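PDB 3U62: shikimate dehydrogenase (NADP(+)) from Thermotoga maritima, which probably catalyses the reversible NADPH-linked reduction of 3-dehydroshikimate to shikimate, the fourth step of chorismate biosynthesis. Local coordinates for residues 19-30 with 228-239. Numbering follows the deposited sequence.
Sequences YNEYFKRAGMNH and QAMENLKIWGIY
Helix segments 19-26 and 228-235 run at 53° with axes 13.0 Å apart, and the aromatic side chains of the first bridge the gap. Tyr19 reaches the second helix with its ring edge against Leu233 CD2 and its OH beside the methyl of Ala229. Asn232 ND2 donates to Tyr19 OH over 3.0 Å, with the hydroxyl in the amide plane; ND2 makes a second, more bent bond to Gln228 OE1. A water links Tyr19 OH to Gln228 NE2, while Asn232 OD1 pairs with Thr93 OG1, which fixes the amide's rotation. In this two-domain dehydrogenase, helix 222-235 follows the last strand of the Rossmann sheet and packs back on the substrate-binding domain, where Gln228 lies near Asn83, a predicted shikimate ligand. Tyr22 takes Leu233 CD1 over one ring face, 3.9 Å from the centroid, a chi1 of 167°, trans to N, turning the ring there; Tyr22 OH donates to a lone pair of Ile238 O at 2.6 Å and also bonds Asp240 N. Ile238, whose N closes the Schellman motif at Gly237, sends CD1 to Phe23 CE2 (3.5 Å) and CG2 to His30 NE2 (3.3 Å), with Met28 CE lying against its carbonyl oxygen; His30 ND1 is hydrogen-bonded to Met1 N.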
loop_
_atom_site.group_PDB
_atom_site.type_symbol
_atom_site.label_atom_id
_atom_site.label_comp_id
_atom_site.label_asym_id
_atom_site.label_seq_id
_atom_site.Cartn_x
_atom_site.Cartn_y
_atom_site.Cartn_z
ATOM N N TYR A 19 -7.084 -10.049 11.544
ATOM C CA TYR A 19 -8.410 -10.410 11.047
ATOM C C TYR A 19 -9.035 -11.536 11.873
ATOM O O TYR A 19 -10.230 -11.490 12.171
ATOM C CB TYR A 19 -8.369 -10.795 9.568
ATOM C CG TYR A 19 -8.180 -9.640 8.606
ATOM C CD1 TYR A 19 -6.903 -9.230 8.224
ATOM C CD2 TYR A 19 -9.276 -8.973 8.054
ATOM C CE1 TYR A 19 -6.718 -8.178 7.331
ATOM C CE2 TYR A 19 -9.102 -7.918 7.158
ATOM C CZ TYR A 19 -7.820 -7.528 6.802
ATOM O OH TYR A 19 -7.636 -6.490 5.919
ATOM N N ASN A 20 -8.233 -12.533 12.247
ATOM C CA ASN A 20 -8.722 -13.639 13.073
ATOM C C ASN A 20 -9.146 -13.210 14.475
ATOM O O ASN A 20 -10.144 -13.715 15.000
ATOM C CB ASN A 20 -7.699 -14.774 13.145
ATOM C CG ASN A 20 -7.631 -15.579 11.862
ATOM O OD1 ASN A 20 -8.656 -15.913 11.267
ATOM N ND2 ASN A 20 -6.417 -15.902 11.431
ATOM N N GLU A 21 -8.389 -12.292 15.080
ATOM C CA GLU A 21 -8.768 -11.723 16.376
ATOM C C GLU A 21 -10.062 -10.924 16.232
ATOM O O GLU A 21 -10.942 -10.995 17.091
ATOM C CB GLU A 21 -7.653 -10.834 16.945
ATOM C CG GLU A 21 -7.911 -10.336 18.374
ATOM C CD GLU A 21 -6.881 -9.324 18.868
ATOM O OE1 GLU A 21 -6.022 -8.875 18.072
ATOM O OE2 GLU A 21 -6.930 -8.973 20.068
ATOM N N TYR A 22 -10.161 -10.175 15.135
ATOM C CA TYR A 22 -11.341 -9.378 14.822
ATOM C C TYR A 22 -12.587 -10.253 14.665
ATOM O O TYR A 22 -13.631 -9.955 15.251
ATOM C CB TYR A 22 -11.098 -8.542 13.560
ATOM C CG TYR A 22 -12.345 -7.932 12.966
ATOM C CD1 TYR A 22 -12.835 -6.714 13.430
ATOM C CD2 TYR A 22 -13.033 -8.574 11.937
ATOM C CE1 TYR A 22 -13.983 -6.153 12.889
ATOM C CE2 TYR A 22 -14.181 -8.023 11.390
ATOM C CZ TYR A 22 -14.649 -6.814 11.870
ATOM O OH TYR A 22 -15.783 -6.257 11.335
ATOM N N PHE A 23 -12.473 -11.323 13.877
ATOM C CA PHE A 23 -13.588 -12.249 13.672
ATOM C C PHE A 23 -14.043 -12.875 14.988
ATOM O O PHE A 23 -15.245 -12.971 15.245
ATOM C CB PHE A 23 -13.241 -13.350 12.661
ATOM C CG PHE A 23 -12.981 -12.852 11.262
ATOM C CD1 PHE A 23 -11.999 -13.449 10.476
ATOM C CD2 PHE A 23 -13.713 -11.793 10.727
ATOM C CE1 PHE A 23 -11.748 -13.004 9.182
ATOM C CE2 PHE A 23 -13.463 -11.337 9.436
ATOM C CZ PHE A 23 -12.482 -11.944 8.660
ATOM N N LYS A 24 -13.083 -13.296 15.812
ATOM C CA LYS A 24 -13.387 -13.913 17.101
ATOM C C LYS A 24 -14.092 -12.940 18.046
ATOM O O LYS A 24 -15.083 -13.302 18.685
ATOM C CB LYS A 24 -12.125 -14.484 17.760
ATOM C CG LYS A 24 -12.409 -15.355 18.980
ATOM C CD LYS A 24 -11.131 -15.876 19.619
ATOM C CE LYS A 24 -11.425 -16.570 20.942
ATOM N NZ LYS A 24 -10.203 -17.204 21.522
ATOM N N ARG A 25 -13.580 -11.712 18.126
ATOM C CA ARG A 25 -14.165 -10.675 18.975
ATOM C C ARG A 25 -15.576 -10.285 18.516
ATOM O O ARG A 25 -16.433 -9.953 19.338
ATOM C CB ARG A 25 -13.236 -9.454 19.028
ATOM C CG ARG A 25 -13.729 -8.275 19.863
ATOM C CD ARG A 25 -13.860 -8.612 21.343
ATOM N NE ARG A 25 -14.468 -7.507 22.081
ATOM C CZ ARG A 25 -15.778 -7.278 22.160
ATOM N NH1 ARG A 25 -16.647 -8.081 21.554
ATOM N NH2 ARG A 25 -16.223 -6.241 22.855
ATOM N N ALA A 26 -15.810 -10.343 17.206
ATOM C CA ALA A 26 -17.114 -10.004 16.635
ATOM C C ALA A 26 -18.117 -11.161 16.689
ATOM O O ALA A 26 -19.300 -10.977 16.378
ATOM C CB ALA A 26 -16.952 -9.499 15.204
ATOM N N GLY A 27 -17.651 -12.344 17.088
ATOM C CA GLY A 27 -18.498 -13.535 17.157
ATOM C C GLY A 27 -18.798 -14.126 15.790
ATOM O O GLY A 27 -19.799 -14.823 15.611
ATOM N N MET A 28 -17.919 -13.843 14.832
ATOM C CA MET A 28 -18.061 -14.318 13.458
ATOM C C MET A 28 -17.328 -15.637 13.255
ATOM O O MET A 28 -16.370 -15.942 13.972
ATOM C CB MET A 28 -17.521 -13.275 12.479
ATOM C CG MET A 28 -18.337 -11.997 12.415
ATOM S SD MET A 28 -17.500 -10.719 11.461
ATOM C CE MET A 28 -18.681 -9.374 11.609
ATOM N N ASN A 29 -17.777 -16.413 12.272
ATOM C CA ASN A 29 -17.175 -17.710 11.980
ATOM C C ASN A 29 -16.123 -17.669 10.871
ATOM O O ASN A 29 -15.610 -18.713 10.452
ATOM C CB ASN A 29 -18.258 -18.750 11.664
ATOM C CG ASN A 29 -18.950 -19.285 12.914
ATOM O OD1 ASN A 29 -19.868 -20.102 12.819
ATOM N ND2 ASN A 29 -18.518 -18.827 14.087
ATOM N N HIS A 30 -15.798 -16.464 10.411
ATOM C CA HIS A 30 -14.844 -16.282 9.320
ATOM C C HIS A 30 -13.407 -16.575 9.744
ATOM O O HIS A 30 -13.070 -16.516 10.930
ATOM C CB HIS A 30 -14.950 -14.868 8.737
ATOM C CG HIS A 30 -16.357 -14.430 8.479
ATOM N ND1 HIS A 30 -17.242 -15.174 7.729
ATOM C CD2 HIS A 30 -17.038 -13.330 8.881
ATOM C CE1 HIS A 30 -18.406 -14.552 7.677
ATOM N NE2 HIS A 30 -18.309 -13.431 8.370
ATOM N N GLN A 228 -7.192 0.514 4.815
ATOM C CA GLN A 228 -7.430 -0.469 3.750
ATOM C C GLN A 228 -8.145 -1.702 4.302
ATOM O O GLN A 228 -9.015 -2.264 3.637
ATOM C CB GLN A 228 -6.156 -0.827 2.958
ATOM C CG GLN A 228 -5.057 -1.576 3.716
ATOM C CD GLN A 228 -5.240 -3.088 3.728
ATOM O OE1 GLN A 228 -5.643 -3.693 2.732
ATOM N NE2 GLN A 228 -4.928 -3.706 4.864
ATOM N N ALA A 229 -7.783 -2.100 5.522
ATOM C CA ALA A 229 -8.437 -3.214 6.211
ATOM C C ALA A 229 -9.912 -2.918 6.462
ATOM O O ALA A 229 -10.762 -3.792 6.287
ATOM C CB ALA A 229 -7.725 -3.526 7.518
ATOM N N MET A 230 -10.199 -1.684 6.874
ATOM C CA MET A 230 -11.568 -1.212 7.065
ATOM C C MET A 230 -12.374 -1.347 5.774
ATOM O O MET A 230 -13.493 -1.868 5.787
ATOM C CB MET A 230 -11.563 0.244 7.538
ATOM C CG MET A 230 -12.946 0.870 7.697
ATOM S SD MET A 230 -12.887 2.627 8.098
ATOM C CE MET A 230 -12.260 2.579 9.777
ATOM N N GLU A 231 -11.794 -0.884 4.668
ATOM C CA GLU A 231 -12.446 -0.944 3.362
ATOM C C GLU A 231 -12.647 -2.388 2.890
ATOM O O GLU A 231 -13.693 -2.712 2.323
ATOM C CB GLU A 231 -11.657 -0.135 2.327
ATOM C CG GLU A 231 -12.424 0.184 1.039
ATOM C CD GLU A 231 -13.486 1.263 1.203
ATOM O OE1 GLU A 231 -13.420 2.037 2.201
ATOM O OE2 GLU A 231 -14.396 1.329 0.328
ATOM N N ASN A 232 -11.647 -3.240 3.128
ATOM C CA ASN A 232 -11.744 -4.671 2.821
ATOM C C ASN A 232 -12.959 -5.306 3.479
ATOM O O ASN A 232 -13.728 -6.019 2.831
ATOM C CB ASN A 232 -10.495 -5.426 3.292
ATOM C CG ASN A 232 -9.236 -5.023 2.548
ATOM O OD1 ASN A 232 -9.289 -4.460 1.455
ATOM N ND2 ASN A 232 -8.087 -5.322 3.143
ATOM N N LEU A 233 -13.118 -5.037 4.774
ATOM C CA LEU A 233 -14.206 -5.606 5.562
ATOM C C LEU A 233 -15.570 -5.088 5.118
ATOM O O LEU A 233 -16.562 -5.823 5.177
ATOM C CB LEU A 233 -13.990 -5.353 7.057
ATOM C CG LEU A 233 -12.809 -6.077 7.718
ATOM C CD1 LEU A 233 -12.534 -5.498 9.088
ATOM C CD2 LEU A 233 -13.045 -7.585 7.817
ATOM N N LYS A 234 -15.619 -3.834 4.672
ATOM C CA LYS A 234 -16.847 -3.257 4.125
ATOM C C LYS A 234 -17.237 -3.943 2.813
ATOM O O LYS A 234 -18.409 -4.267 2.602
ATOM C CB LYS A 234 -16.704 -1.747 3.919
ATOM C CG LYS A 234 -16.702 -0.933 5.205
ATOM C CD LYS A 234 -16.579 0.552 4.909
ATOM C CE LYS A 234 -16.527 1.372 6.187
ATOM N NZ LYS A 234 -16.505 2.835 5.907
ATOM N N ILE A 235 -16.246 -4.159 1.947
ATOM C CA ILE A 235 -16.448 -4.874 0.685
ATOM C C ILE A 235 -16.931 -6.306 0.937
ATOM O O ILE A 235 -17.839 -6.791 0.257
ATOM C CB ILE A 235 -15.164 -4.857 -0.191
ATOM C CG1 ILE A 235 -14.938 -3.451 -0.756
ATOM C CG2 ILE A 235 -15.254 -5.880 -1.327
ATOM C CD1 ILE A 235 -13.577 -3.232 -1.385
ATOM N N TRP A 236 -16.337 -6.959 1.934
ATOM C CA TRP A 236 -16.689 -8.332 2.287
ATOM C C TRP A 236 -18.014 -8.442 3.057
ATOM O O TRP A 236 -18.498 -9.549 3.316
ATOM C CB TRP A 236 -15.542 -8.993 3.063
ATOM C CG TRP A 236 -14.279 -9.173 2.251
ATOM C CD1 TRP A 236 -14.191 -9.319 0.895
ATOM C CD2 TRP A 236 -12.933 -9.251 2.747
ATOM N NE1 TRP A 236 -12.880 -9.472 0.514
ATOM C CE2 TRP A 236 -12.087 -9.440 1.630
ATOM C CE3 TRP A 236 -12.361 -9.186 4.027
ATOM C CZ2 TRP A 236 -10.697 -9.555 1.750
ATOM C CZ3 TRP A 236 -10.976 -9.302 4.146
ATOM C CH2 TRP A 236 -10.162 -9.485 3.012
ATOM N N GLY A 237 -18.593 -7.294 3.411
ATOM C CA GLY A 237 -19.888 -7.228 4.093
ATOM C C GLY A 237 -19.846 -7.689 5.538
ATOM O O GLY A 237 -20.849 -8.165 6.075
ATOM N N ILE A 238 -18.683 -7.538 6.166
ATOM C CA ILE A 238 -18.450 -8.047 7.520
ATOM C C ILE A 238 -17.781 -7.008 8.424
ATOM O O ILE A 238 -16.981 -7.348 9.302
ATOM C CB ILE A 238 -17.630 -9.369 7.496
ATOM C CG1 ILE A 238 -16.329 -9.193 6.693
ATOM C CG2 ILE A 238 -18.485 -10.508 6.945
ATOM C CD1 ILE A 238 -15.413 -10.403 6.686
ATOM N N TYR A 239 -18.128 -5.741 8.209
ATOM C CA TYR A 239 -17.547 -4.642 8.970
ATOM C C TYR A 239 -18.377 -4.287 10.203
ATOM O O TYR A 239 -19.559 -3.950 10.104
ATOM C CB TYR A 239 -17.342 -3.413 8.077
ATOM C CG TYR A 239 -16.783 -2.209 8.804
ATOM C CD1 TYR A 239 -15.492 -2.226 9.336
ATOM C CD2 TYR A 239 -17.542 -1.049 8.952
ATOM C CE1 TYR A 239 -14.976 -1.120 10.002
ATOM C CE2 TYR A 239 -17.034 0.064 9.615
ATOM C CZ TYR A 239 -15.751 0.021 10.137
ATOM O OH TYR A 239 -15.243 1.118 10.794
HETATM O O HOH W 1 -5.016 -6.596 4.929
#